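Wss1p (Saccharomyces cerevisiae FostersO, PDB 5XBN) acts as a DNA-dependent zinc metalloprotease that cleaves DNA-bound proteins and so helps repair toxic DNA-protein cross-links. Local coordinates at residues 22-27 / 51-56; 30-35 / 46-51; 42-47 / 101-106; 70-75 / 89-94. All blocks are in the same frame, centred on the assembly; numbering follows the deposited sequence.

Contact 1: 22-27 / 51-56; sequences IPHKNP and IAHKVS
Asn26 points its amide at the last turn of helix 41-54, where an extended segment, 22-27, leads into the edge strand 29-33 of the mixed sheet. A loop asparagine here meets a carbonyl of the helix end. With CG anti to the backbone N (chi1 179°), the side chain reaches across to Ala52, whose carbonyl near the helix end has no ordinary helical mate among the residues of 51-56. Asn26 ND2 donates to Ala52 O at 2.8 Å; the bond is bent, 140° at the hydrogen, and the acceptor lies somewhat out of the amide plane. Ser56 presses on the same amide, its CB 3.6 Å from Asn26 CG. Asparagine suits the place because its ND2 reaches the helix carbonyl while OD1 takes the nearby His28 N of its own loop. Were an alanine here, Ala52 O would probably lose this donor and a gap would open beside Ser56.

The outer half of the contact is looser. His24 and His53 lie side by side and point the same way; the ring planes are 37° apart and the pairing is oblique. The backbone N of His24 sits over one face of the His53 ring, and Pro23 CB rests 4.0 Å from His53 CB, a rigid apolar patch against the helix flank. A water in the plane of the His53 ring links the segments, lying 2.8 Å from His53 ND1 and donating a weak hydrogen bond to Lys25 O. Within the helix end, Ser56 OG donates to His53 O at 2.8 Å, in the carbonyl plane.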
# COMPACT_ATOMS: atom_id res chain seq x y z
N ILE A 22 -15.63 -9.17 1.97
CA ILE A 22 -14.97 -7.99 1.43
C ILE A 22 -14.56 -7.11 2.61
O ILE A 22 -15.38 -6.80 3.48
CB ILE A 22 -15.89 -7.23 0.47
CG1 ILE A 22 -16.31 -8.15 -0.68
CG2 ILE A 22 -15.20 -5.95 -0.03
CD1 ILE A 22 -17.22 -7.50 -1.69
N PRO A 23 -13.28 -6.72 2.67
CA PRO A 23 -12.83 -5.86 3.76
C PRO A 23 -13.60 -4.54 3.81
O PRO A 23 -14.02 -4.05 2.75
CB PRO A 23 -11.36 -5.61 3.41
CG PRO A 23 -10.96 -6.82 2.62
CD PRO A 23 -12.18 -7.12 1.79
N HIS A 24 -13.80 -4.00 5.02
CA HIS A 24 -14.46 -2.71 5.18
C HIS A 24 -13.75 -1.67 4.31
O HIS A 24 -12.52 -1.63 4.25
CB HIS A 24 -14.46 -2.25 6.64
CG HIS A 24 -15.48 -2.94 7.50
ND1 HIS A 24 -15.18 -4.02 8.30
CD2 HIS A 24 -16.79 -2.67 7.73
CE1 HIS A 24 -16.26 -4.41 8.96
NE2 HIS A 24 -17.25 -3.60 8.63
N LYS A 25 -14.52 -0.82 3.64
CA LYS A 25 -13.93 0.21 2.80
C LYS A 25 -13.19 1.26 3.62
O LYS A 25 -13.61 1.62 4.72
CB LYS A 25 -15.01 0.89 1.94
CG LYS A 25 -15.75 -0.08 1.04
CD LYS A 25 -16.82 0.64 0.22
CE LYS A 25 -17.71 -0.35 -0.50
NZ LYS A 25 -18.66 0.35 -1.41
N ASN A 26 -12.07 1.71 3.09
CA ASN A 26 -11.29 2.81 3.65
C ASN A 26 -11.81 4.11 3.05
O ASN A 26 -11.72 4.31 1.85
CB ASN A 26 -9.81 2.58 3.34
CG ASN A 26 -8.89 3.69 3.86
OD1 ASN A 26 -9.32 4.80 4.20
ND2 ASN A 26 -7.60 3.39 3.90
N PRO A 27 -12.39 4.99 3.89
CA PRO A 27 -12.97 6.28 3.47
C PRO A 27 -11.97 7.19 2.76
O PRO A 27 -12.34 8.12 2.04
CB PRO A 27 -13.42 6.92 4.79
CG PRO A 27 -13.52 5.79 5.75
CD PRO A 27 -12.48 4.80 5.35
N ILE A 51 -5.17 -4.49 2.60
CA ILE A 51 -4.16 -3.45 2.84
C ILE A 51 -4.84 -2.11 3.08
O ILE A 51 -4.55 -1.41 4.06
CB ILE A 51 -3.18 -3.32 1.64
CG1 ILE A 51 -2.33 -4.58 1.48
CG2 ILE A 51 -2.29 -2.07 1.80
CD1 ILE A 51 -1.22 -4.70 2.49
N ALA A 52 -5.78 -1.77 2.19
CA ALA A 52 -6.54 -0.52 2.29
C ALA A 52 -7.26 -0.41 3.62
O ALA A 52 -7.23 0.62 4.27
CB ALA A 52 -7.53 -0.42 1.15
N HIS A 53 -7.92 -1.48 4.03
CA HIS A 53 -8.63 -1.50 5.30
C HIS A 53 -7.67 -1.32 6.46
O HIS A 53 -7.90 -0.51 7.36
CB HIS A 53 -9.40 -2.82 5.45
CG HIS A 53 -10.01 -3.00 6.80
ND1 HIS A 53 -10.88 -2.09 7.35
CD2 HIS A 53 -9.89 -4.00 7.71
CE1 HIS A 53 -11.27 -2.51 8.54
NE2 HIS A 53 -10.68 -3.67 8.78
N LYS A 54 -6.57 -2.06 6.42
CA LYS A 54 -5.67 -2.08 7.57
C LYS A 54 -5.01 -0.72 7.80
O LYS A 54 -4.73 -0.38 8.95
CB LYS A 54 -4.61 -3.16 7.42
CG LYS A 54 -5.15 -4.56 7.72
CD LYS A 54 -4.06 -5.61 7.56
CE LYS A 54 -3.60 -6.12 8.93
NZ LYS A 54 -2.41 -7.00 8.80
N VAL A 55 -4.77 0.05 6.74
CA VAL A 55 -4.16 1.39 6.92
C VAL A 55 -5.14 2.53 7.11
O VAL A 55 -4.74 3.69 7.12
CB VAL A 55 -3.25 1.81 5.74
CG1 VAL A 55 -2.07 0.93 5.67
CG2 VAL A 55 -4.01 1.86 4.41
N SER A 56 -6.42 2.21 7.26
CA SER A 56 -7.44 3.26 7.29
C SER A 56 -7.27 4.21 8.48
O SER A 56 -7.38 5.45 8.36
CB SER A 56 -8.83 2.63 7.30
OG SER A 56 -9.02 1.82 8.44
O HOH W 1 -11.48 0.62 6.71

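Contact 2: 30-35 / 46-51; sequences QKVAVL and NLIKEI
Ile48 turns CG1 anti to its backbone N (chi1 -157°), which leaves its CG2 methyl facing Val32 and Val34 on the strand side, while Lys49, with CG anti to its carbonyl carbon (chi1 -73°), runs out extended across Val32. The packing is that of an alpha/beta layer: helix 41-54 lies against edge strand 29-33 and the residues just beyond it, the axes of 30-33 and 46-51 passing 8.6 Å apart, nearly opposed at 145°. Val32 and Val34, two residues apart, both direct their side chains at the helix, whereas Ala33 between them points away. Beta-branched valines fit here, being compact and at ease in extended backbone. The CG2 methyl of Ile48 meets both: it is 4.0 Å from Val32 CB and 3.7 Å from Val34 CG1, the Val34 and Ile48 side chains sliding past each other in opposite directions. Leu45, one turn before Ile48, also touches both valines, and Leu69 of the neighbouring strand packs on Ile48. Toward the surface a lysine serves well, since its methylene chain can pack while the amine extends beyond. The Lys49 chain crosses Val32 at about a right angle, with Lys49 CG and Lys49 CE each 3.7 Å from Val32 CG2.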
# COMPACT_ATOMS: atom_id res chain seq x y z
N GLN A 30 -10.23 6.26 -2.62
CA GLN A 30 -11.47 6.28 -3.40
C GLN A 30 -11.70 4.99 -4.20
O GLN A 30 -12.83 4.55 -4.36
CB GLN A 30 -11.48 7.49 -4.33
CG GLN A 30 -11.55 8.81 -3.62
CD GLN A 30 -11.52 9.98 -4.59
OE1 GLN A 30 -12.30 10.03 -5.54
NE2 GLN A 30 -10.61 10.92 -4.36
N LYS A 31 -10.63 4.38 -4.69
CA LYS A 31 -10.79 3.24 -5.59
C LYS A 31 -9.59 2.32 -5.49
O LYS A 31 -8.46 2.81 -5.41
CB LYS A 31 -10.94 3.74 -7.04
CG LYS A 31 -11.14 2.66 -8.09
CD LYS A 31 -12.56 2.16 -8.10
CE LYS A 31 -12.91 1.46 -9.40
NZ LYS A 31 -12.09 0.23 -9.63
N VAL A 32 -9.82 1.01 -5.49
CA VAL A 32 -8.72 0.06 -5.64
C VAL A 32 -8.91 -0.73 -6.94
O VAL A 32 -10.03 -0.90 -7.43
CB VAL A 32 -8.59 -0.90 -4.45
CG1 VAL A 32 -8.48 -0.12 -3.16
CG2 VAL A 32 -9.78 -1.84 -4.38
N ALA A 33 -7.81 -1.19 -7.51
CA ALA A 33 -7.90 -2.05 -8.70
C ALA A 33 -6.76 -3.04 -8.70
O ALA A 33 -5.71 -2.77 -8.12
CB ALA A 33 -7.89 -1.21 -9.97
N VAL A 34 -6.94 -4.18 -9.36
CA VAL A 34 -5.83 -5.12 -9.51
C VAL A 34 -5.71 -5.53 -10.98
O VAL A 34 -6.59 -5.24 -11.78
CB VAL A 34 -5.99 -6.37 -8.62
CG1 VAL A 34 -6.03 -5.97 -7.15
CG2 VAL A 34 -7.22 -7.17 -9.00
N LEU A 35 -4.60 -6.18 -11.30
CA LEU A 35 -4.33 -6.63 -12.67
C LEU A 35 -5.25 -7.79 -13.03
O LEU A 35 -5.15 -8.87 -12.47
CB LEU A 35 -2.86 -7.03 -12.82
CG LEU A 35 -1.88 -5.87 -12.69
CD1 LEU A 35 -0.46 -6.40 -12.56
CD2 LEU A 35 -1.98 -4.93 -13.87
N ASN A 46 -8.77 -9.12 -2.92
CA ASN A 46 -9.00 -9.21 -1.49
C ASN A 46 -7.79 -8.67 -0.73
O ASN A 46 -7.93 -7.97 0.27
CB ASN A 46 -9.29 -10.65 -1.05
CG ASN A 46 -9.37 -10.80 0.46
OD1 ASN A 46 -8.41 -11.22 1.11
ND2 ASN A 46 -10.53 -10.46 1.04
N LEU A 47 -6.60 -8.97 -1.25
CA LEU A 47 -5.35 -8.58 -0.62
C LEU A 47 -5.19 -7.06 -0.60
O LEU A 47 -4.90 -6.48 0.44
CB LEU A 47 -4.18 -9.24 -1.34
CG LEU A 47 -2.76 -8.97 -0.84
CD1 LEU A 47 -2.64 -9.25 0.65
CD2 LEU A 47 -1.79 -9.84 -1.63
N ILE A 48 -5.40 -6.40 -1.74
CA ILE A 48 -5.19 -4.95 -1.77
C ILE A 48 -6.30 -4.24 -0.98
O ILE A 48 -6.07 -3.19 -0.38
CB ILE A 48 -5.11 -4.41 -3.24
CG1 ILE A 48 -4.35 -3.06 -3.27
CG2 ILE A 48 -6.48 -4.28 -3.86
CD1 ILE A 48 -3.94 -2.62 -4.67
N LYS A 49 -7.49 -4.84 -0.92
CA LYS A 49 -8.54 -4.26 -0.09
C LYS A 49 -8.25 -4.44 1.38
O LYS A 49 -8.64 -3.61 2.19
CB LYS A 49 -9.90 -4.88 -0.42
CG LYS A 49 -10.43 -4.39 -1.76
CD LYS A 49 -11.86 -4.86 -2.01
CE LYS A 49 -12.36 -4.31 -3.34
NZ LYS A 49 -13.82 -4.54 -3.57
N GLU A 50 -7.57 -5.53 1.73
CA GLU A 50 -7.20 -5.74 3.13
C GLU A 50 -6.10 -4.75 3.52
O GLU A 50 -6.11 -4.23 4.62
CB GLU A 50 -6.75 -7.18 3.38
CG GLU A 50 -6.44 -7.51 4.84
CD GLU A 50 -7.64 -7.39 5.78
OE1 GLU A 50 -8.79 -7.42 5.31
OE2 GLU A 50 -7.43 -7.29 7.01
N ILE A 51 -5.17 -4.49 2.60
CA ILE A 51 -4.16 -3.45 2.84
C ILE A 51 -4.84 -2.11 3.08
O ILE A 51 -4.55 -1.41 4.06
CB ILE A 51 -3.18 -3.32 1.64
CG1 ILE A 51 -2.33 -4.58 1.48
CG2 ILE A 51 -2.29 -2.07 1.80
CD1 ILE A 51 -1.22 -4.70 2.49

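Contact 3: 42-47 / 101-106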
# COMPACT_ATOMS: atom_id res chain seq x y z
N GLU A 42 -8.83 -12.65 -7.97
CA GLU A 42 -9.79 -12.53 -6.89
C GLU A 42 -9.04 -12.43 -5.56
O GLU A 42 -9.37 -11.60 -4.72
CB GLU A 42 -10.76 -13.72 -6.86
CG GLU A 42 -11.59 -13.88 -8.13
CD GLU A 42 -10.86 -14.58 -9.28
OE1 GLU A 42 -9.76 -15.14 -9.05
OE2 GLU A 42 -11.39 -14.57 -10.41
N ASP A 43 -8.03 -13.29 -5.40
CA ASP A 43 -7.15 -13.24 -4.23
C ASP A 43 -6.45 -11.90 -4.15
O ASP A 43 -6.33 -11.32 -3.07
CB ASP A 43 -6.11 -14.35 -4.28
CG ASP A 43 -6.67 -15.70 -3.90
OD1 ASP A 43 -7.83 -15.74 -3.45
OD2 ASP A 43 -5.95 -16.72 -4.05
N ALA A 44 -5.99 -11.42 -5.30
CA ALA A 44 -5.22 -10.17 -5.35
C ALA A 44 -6.10 -9.01 -4.92
O ALA A 44 -5.64 -8.11 -4.21
CB ALA A 44 -4.66 -9.94 -6.76
N LEU A 45 -7.35 -9.01 -5.36
CA LEU A 45 -8.27 -7.94 -5.00
C LEU A 45 -8.58 -7.94 -3.50
O LEU A 45 -8.63 -6.87 -2.86
CB LEU A 45 -9.57 -8.05 -5.81
CG LEU A 45 -10.56 -6.90 -5.62
CD1 LEU A 45 -9.91 -5.57 -6.03
CD2 LEU A 45 -11.85 -7.14 -6.40
N ASN A 46 -8.77 -9.12 -2.92
CA ASN A 46 -9.00 -9.21 -1.49
C ASN A 46 -7.79 -8.67 -0.73
O ASN A 46 -7.93 -7.97 0.27
CB ASN A 46 -9.29 -10.65 -1.05
CG ASN A 46 -9.37 -10.80 0.46
OD1 ASN A 46 -8.41 -11.22 1.11
ND2 ASN A 46 -10.53 -10.46 1.04
N LEU A 47 -6.60 -8.97 -1.25
CA LEU A 47 -5.35 -8.58 -0.62
C LEU A 47 -5.19 -7.06 -0.60
O LEU A 47 -4.90 -6.48 0.44
CB LEU A 47 -4.18 -9.24 -1.34
CG LEU A 47 -2.76 -8.97 -0.84
CD1 LEU A 47 -2.64 -9.25 0.65
CD2 LEU A 47 -1.79 -9.84 -1.63
N PHE A 101 2.56 -16.23 -9.81
CA PHE A 101 1.53 -16.95 -9.07
C PHE A 101 1.65 -16.75 -7.57
O PHE A 101 0.71 -17.01 -6.83
CB PHE A 101 1.59 -18.45 -9.38
CG PHE A 101 1.10 -18.81 -10.75
CD1 PHE A 101 1.97 -18.82 -11.83
CD2 PHE A 101 -0.23 -19.13 -10.96
CE1 PHE A 101 1.52 -19.14 -13.10
CE2 PHE A 101 -0.69 -19.46 -12.23
CZ PHE A 101 0.19 -19.46 -13.30
N GLN A 102 2.81 -16.29 -7.12
CA GLN A 102 3.07 -16.17 -5.70
C GLN A 102 2.92 -14.73 -5.24
O GLN A 102 3.53 -13.82 -5.81
CB GLN A 102 4.47 -16.69 -5.37
CG GLN A 102 4.77 -16.75 -3.89
CD GLN A 102 5.37 -18.09 -3.48
OE1 GLN A 102 4.70 -18.90 -2.85
NE2 GLN A 102 6.62 -18.32 -3.85
N PHE A 103 2.10 -14.52 -4.22
CA PHE A 103 1.95 -13.20 -3.64
C PHE A 103 3.04 -12.91 -2.62
O PHE A 103 3.47 -13.81 -1.88
CB PHE A 103 0.56 -13.06 -2.99
CG PHE A 103 -0.57 -13.05 -3.98
CD1 PHE A 103 -0.76 -11.96 -4.82
CD2 PHE A 103 -1.44 -14.12 -4.07
CE1 PHE A 103 -1.79 -11.93 -5.72
CE2 PHE A 103 -2.48 -14.10 -4.99
CZ PHE A 103 -2.66 -13.01 -5.82
N LEU A 104 3.50 -11.67 -2.58
CA LEU A 104 4.44 -11.23 -1.55
C LEU A 104 3.76 -11.32 -0.19
O LEU A 104 2.52 -11.26 -0.10
CB LEU A 104 4.92 -9.79 -1.81
CG LEU A 104 5.64 -9.48 -3.12
CD1 LEU A 104 5.91 -7.98 -3.22
CD2 LEU A 104 6.95 -10.25 -3.23
N PRO A 105 4.55 -11.46 0.89
CA PRO A 105 3.95 -11.48 2.22
C PRO A 105 3.27 -10.16 2.55
O PRO A 105 3.74 -9.11 2.11
CB PRO A 105 5.15 -11.73 3.15
CG PRO A 105 6.19 -12.32 2.28
CD PRO A 105 6.00 -11.68 0.93
N MSE A 106 2.18 -10.23 3.31
CA MSE A 106 1.45 -9.04 3.73
C MSE A 106 2.35 -8.00 4.40
O MSE A 106 2.17 -6.80 4.18
CB MSE A 106 0.33 -9.46 4.68
CG MSE A 106 -0.41 -8.30 5.29
SE MSE A 106 -1.78 -7.65 4.08
CE MSE A 106 -3.16 -8.95 4.56
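Phe103 drives its ring against helix 41-54 from the loop that leads from strand 89-96 into helix 106-118. The tight part lies at the far end of the ring. Ala44 CB is 3.6 Å from Phe103 CE1, and the backbone N of Ala44 lies 3.7 Å from Phe103 CZ; alanine is small enough to let the ring come down close to the helix backbone. Phe103 sets its ring opposite its own carbonyl carbon (chi1 -69°), which projects it at the helix, where Ala44, Asp43 and Leu47 all meet it obliquely. Leu47, one turn after Asp43, reaches the near end of the ring: its CD2 is 4.0 Å from Phe103 CD1, the two side chains sliding past each other in opposite directions.

The other branch of Leu47 works on a second partner. Its CD1 lies 3.9 Å from Met106 SE, a selenomethionine whose chain bends at chi2 and chi3 and thereby brings its end back toward the helix. A forked leucine can thus join the loop and the start of the next helix, and a flexible unbranched chain, here with selenium in place of sulfur, can follow its surface; Ile51 and Glu50 also touch Met106.

On the solvent side the packing thins to a single aliphatic touch. Asp43 is exposed and offers just its methylene, CB 3.7 Å from Phe103 CE2, while its carboxylate belongs to the outer surface. With no hydrogen bond or salt bridge between the two segments, their hold rests on shape and apolar burial, which implies cohesion without strict directional demands.

Contact 4: 70-75 / 89-94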
# COMPACT_ATOMS: atom_id res chain seq x y z
N VAL A 70 -3.60 0.83 -6.66
CA VAL A 70 -3.69 -0.20 -7.69
C VAL A 70 -2.47 -1.12 -7.68
O VAL A 70 -1.40 -0.77 -7.19
CB VAL A 70 -3.84 0.45 -9.09
CG1 VAL A 70 -5.09 1.34 -9.18
CG2 VAL A 70 -2.61 1.24 -9.44
N GLU A 71 -2.66 -2.32 -8.23
CA GLU A 71 -1.57 -3.28 -8.42
C GLU A 71 -0.79 -2.97 -9.69
O GLU A 71 -1.38 -2.58 -10.69
CB GLU A 71 -2.12 -4.70 -8.52
CG GLU A 71 -1.06 -5.74 -8.82
CD GLU A 71 -1.63 -7.12 -9.03
OE1 GLU A 71 -2.85 -7.23 -9.29
OE2 GLU A 71 -0.84 -8.08 -8.94
N PHE A 72 0.53 -3.14 -9.67
CA PHE A 72 1.28 -3.18 -10.92
C PHE A 72 2.32 -4.28 -10.79
O PHE A 72 2.43 -4.90 -9.73
CB PHE A 72 1.84 -1.77 -11.29
CG PHE A 72 3.03 -1.27 -10.48
CD1 PHE A 72 3.93 -0.36 -11.03
CD2 PHE A 72 3.28 -1.74 -9.21
CE1 PHE A 72 5.01 0.13 -10.29
CE2 PHE A 72 4.37 -1.29 -8.48
CZ PHE A 72 5.22 -0.35 -9.01
N TYR A 73 2.99 -4.61 -11.89
CA TYR A 73 3.92 -5.74 -11.92
C TYR A 73 5.01 -5.41 -12.93
O TYR A 73 5.04 -5.98 -14.02
CB TYR A 73 3.18 -7.04 -12.28
CG TYR A 73 3.99 -8.29 -12.05
CD1 TYR A 73 4.27 -8.73 -10.77
CD2 TYR A 73 4.45 -9.04 -13.13
CE1 TYR A 73 5.01 -9.88 -10.55
CE2 TYR A 73 5.20 -10.20 -12.92
CZ TYR A 73 5.47 -10.61 -11.63
OH TYR A 73 6.21 -11.75 -11.43
N PRO A 74 5.88 -4.45 -12.60
CA PRO A 74 6.81 -3.92 -13.60
C PRO A 74 7.91 -4.91 -13.96
O PRO A 74 8.27 -5.75 -13.13
CB PRO A 74 7.39 -2.67 -12.92
CG PRO A 74 7.23 -2.92 -11.47
CD PRO A 74 5.99 -3.74 -11.31
N ARG A 75 8.43 -4.81 -15.18
CA ARG A 75 9.54 -5.66 -15.61
C ARG A 75 10.75 -5.42 -14.72
O ARG A 75 11.48 -6.35 -14.39
CB ARG A 75 9.90 -5.38 -17.08
CG ARG A 75 9.04 -6.14 -18.06
CD ARG A 75 9.32 -7.63 -17.97
NE ARG A 75 10.62 -7.98 -18.53
CZ ARG A 75 11.11 -9.22 -18.55
NH1 ARG A 75 10.41 -10.22 -18.01
NH2 ARG A 75 12.29 -9.46 -19.08
N LYS A 89 -2.29 8.51 -7.27
CA LYS A 89 -2.23 7.08 -7.53
C LYS A 89 -1.06 6.47 -6.78
O LYS A 89 0.06 6.96 -6.87
CB LYS A 89 -2.11 6.81 -9.04
CG LYS A 89 -2.21 5.32 -9.40
CD LYS A 89 -1.97 5.08 -10.89
CE LYS A 89 -3.06 5.66 -11.76
NZ LYS A 89 -2.75 5.46 -13.22
N ILE A 90 -1.34 5.42 -6.01
CA ILE A 90 -0.26 4.63 -5.45
C ILE A 90 -0.33 3.27 -6.09
O ILE A 90 -1.40 2.67 -6.14
CB ILE A 90 -0.35 4.51 -3.92
CG1 ILE A 90 0.10 5.83 -3.29
CG2 ILE A 90 0.57 3.40 -3.41
CD1 ILE A 90 -0.04 5.85 -1.78
N MSE A 91 0.80 2.83 -6.65
CA MSE A 91 0.90 1.50 -7.24
C MSE A 91 1.68 0.59 -6.31
O MSE A 91 2.69 0.99 -5.74
CB MSE A 91 1.54 1.57 -8.63
CG MSE A 91 0.69 2.37 -9.59
SE MSE A 91 1.35 2.77 -11.40
CE MSE A 91 2.64 4.11 -10.94
N LEU A 92 1.19 -0.64 -6.13
CA LEU A 92 1.86 -1.63 -5.30
C LEU A 92 2.09 -2.91 -6.07
O LEU A 92 1.18 -3.41 -6.71
CB LEU A 92 1.01 -1.97 -4.06
CG LEU A 92 0.70 -0.92 -2.99
CD1 LEU A 92 -0.20 -1.56 -1.92
CD2 LEU A 92 1.98 -0.40 -2.39
N ARG A 93 3.30 -3.44 -5.99
CA ARG A 93 3.57 -4.80 -6.45
C ARG A 93 3.02 -5.77 -5.41
O ARG A 93 3.37 -5.68 -4.24
CB ARG A 93 5.07 -5.04 -6.65
CG ARG A 93 5.38 -6.46 -7.13
CD ARG A 93 6.88 -6.74 -7.08
NE ARG A 93 7.64 -6.00 -8.08
CZ ARG A 93 7.80 -6.40 -9.34
NH1 ARG A 93 7.25 -7.53 -9.76
NH2 ARG A 93 8.53 -5.68 -10.18
N LEU A 94 2.14 -6.68 -5.85
CA LEU A 94 1.54 -7.67 -4.95
C LEU A 94 2.16 -9.05 -5.11
O LEU A 94 2.02 -9.90 -4.25
CB LEU A 94 0.03 -7.78 -5.21
CG LEU A 94 -0.83 -6.54 -5.05
CD1 LEU A 94 -2.28 -6.91 -5.31
CD2 LEU A 94 -0.68 -5.93 -3.66
O HOH W 2 1.77 -7.40 -8.56
O HOH W 3 8.37 -8.54 -12.14
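The two central strands of the mixed sheet, 66-72 and 89-96, pair in parallel here, next to the zinc-bearing helix 106-118 of the metalloprotease fold; Ile90 touches Glu116, the active-site residue of the HExxH motif. Val70 N donates to Ile90 O at 2.9 Å, Leu92 N to Val70 O, and Phe72 N to Leu92 O, the ladder of a parallel pair. In the last bond the donor stands well above the carbonyl plane.

On the face carrying Val70, Phe72 and Met91, the packing is close. Val70 CG2 presses on Met91 CG at 3.5 Å, tighter than usual. Phe72 holds its CG between backbone N and carbonyl carbon (chi1 74°), which folds the ring back over the neighbouring strand: Met91 CB sits over one face, 3.7 Å from the centroid, and Pro74 CD over the opposite face. The selenium of Met91 makes an oblique Met-aromatic contact with the same ring. A serine in place of Phe72 would probably leave Met91 and Pro74 without the flat surface between them and free the Met91 chain to turn.

On the other face, Glu71, extended, crosses Leu94; OE1 accepts from Leu35 N and OE2 forms a salt bridge with Arg95. A water joins Glu71 OE2, Phe72 O and Leu94 N. Arg93 starts out on the Phe72 face, and its end comes round to Tyr73 and Pro74, where the guanidinium can serve two carbonyls. Its NE bonds to Leu79 O, Pro74 CD lies over one guanidinium face, Tyr73 CE1 meets the edge, and Arg93 NH2 donates to Pro74 O at 3.0 Å.

How the contacts relate
From the N terminus, the segment 22-27 pairs with the end of helix 41-54, and contact 1 closes a loop that holds contact 2 within it: strand 29-33 and its exit lie on the same helix, in the middle of its length. Contact 3 starts from the beginning of that helix and closes a much longer loop, crossing contact 1 along the chain and enclosing contact 4, the pairing of the two central strands. Helix 41-54 thus serves contacts 1, 2 and 3 in turn. The sheet links contacts 2 and 4 through Ala33 O and Glu71 N, and Leu104 N with Leu94 O joins contacts 3 and 4.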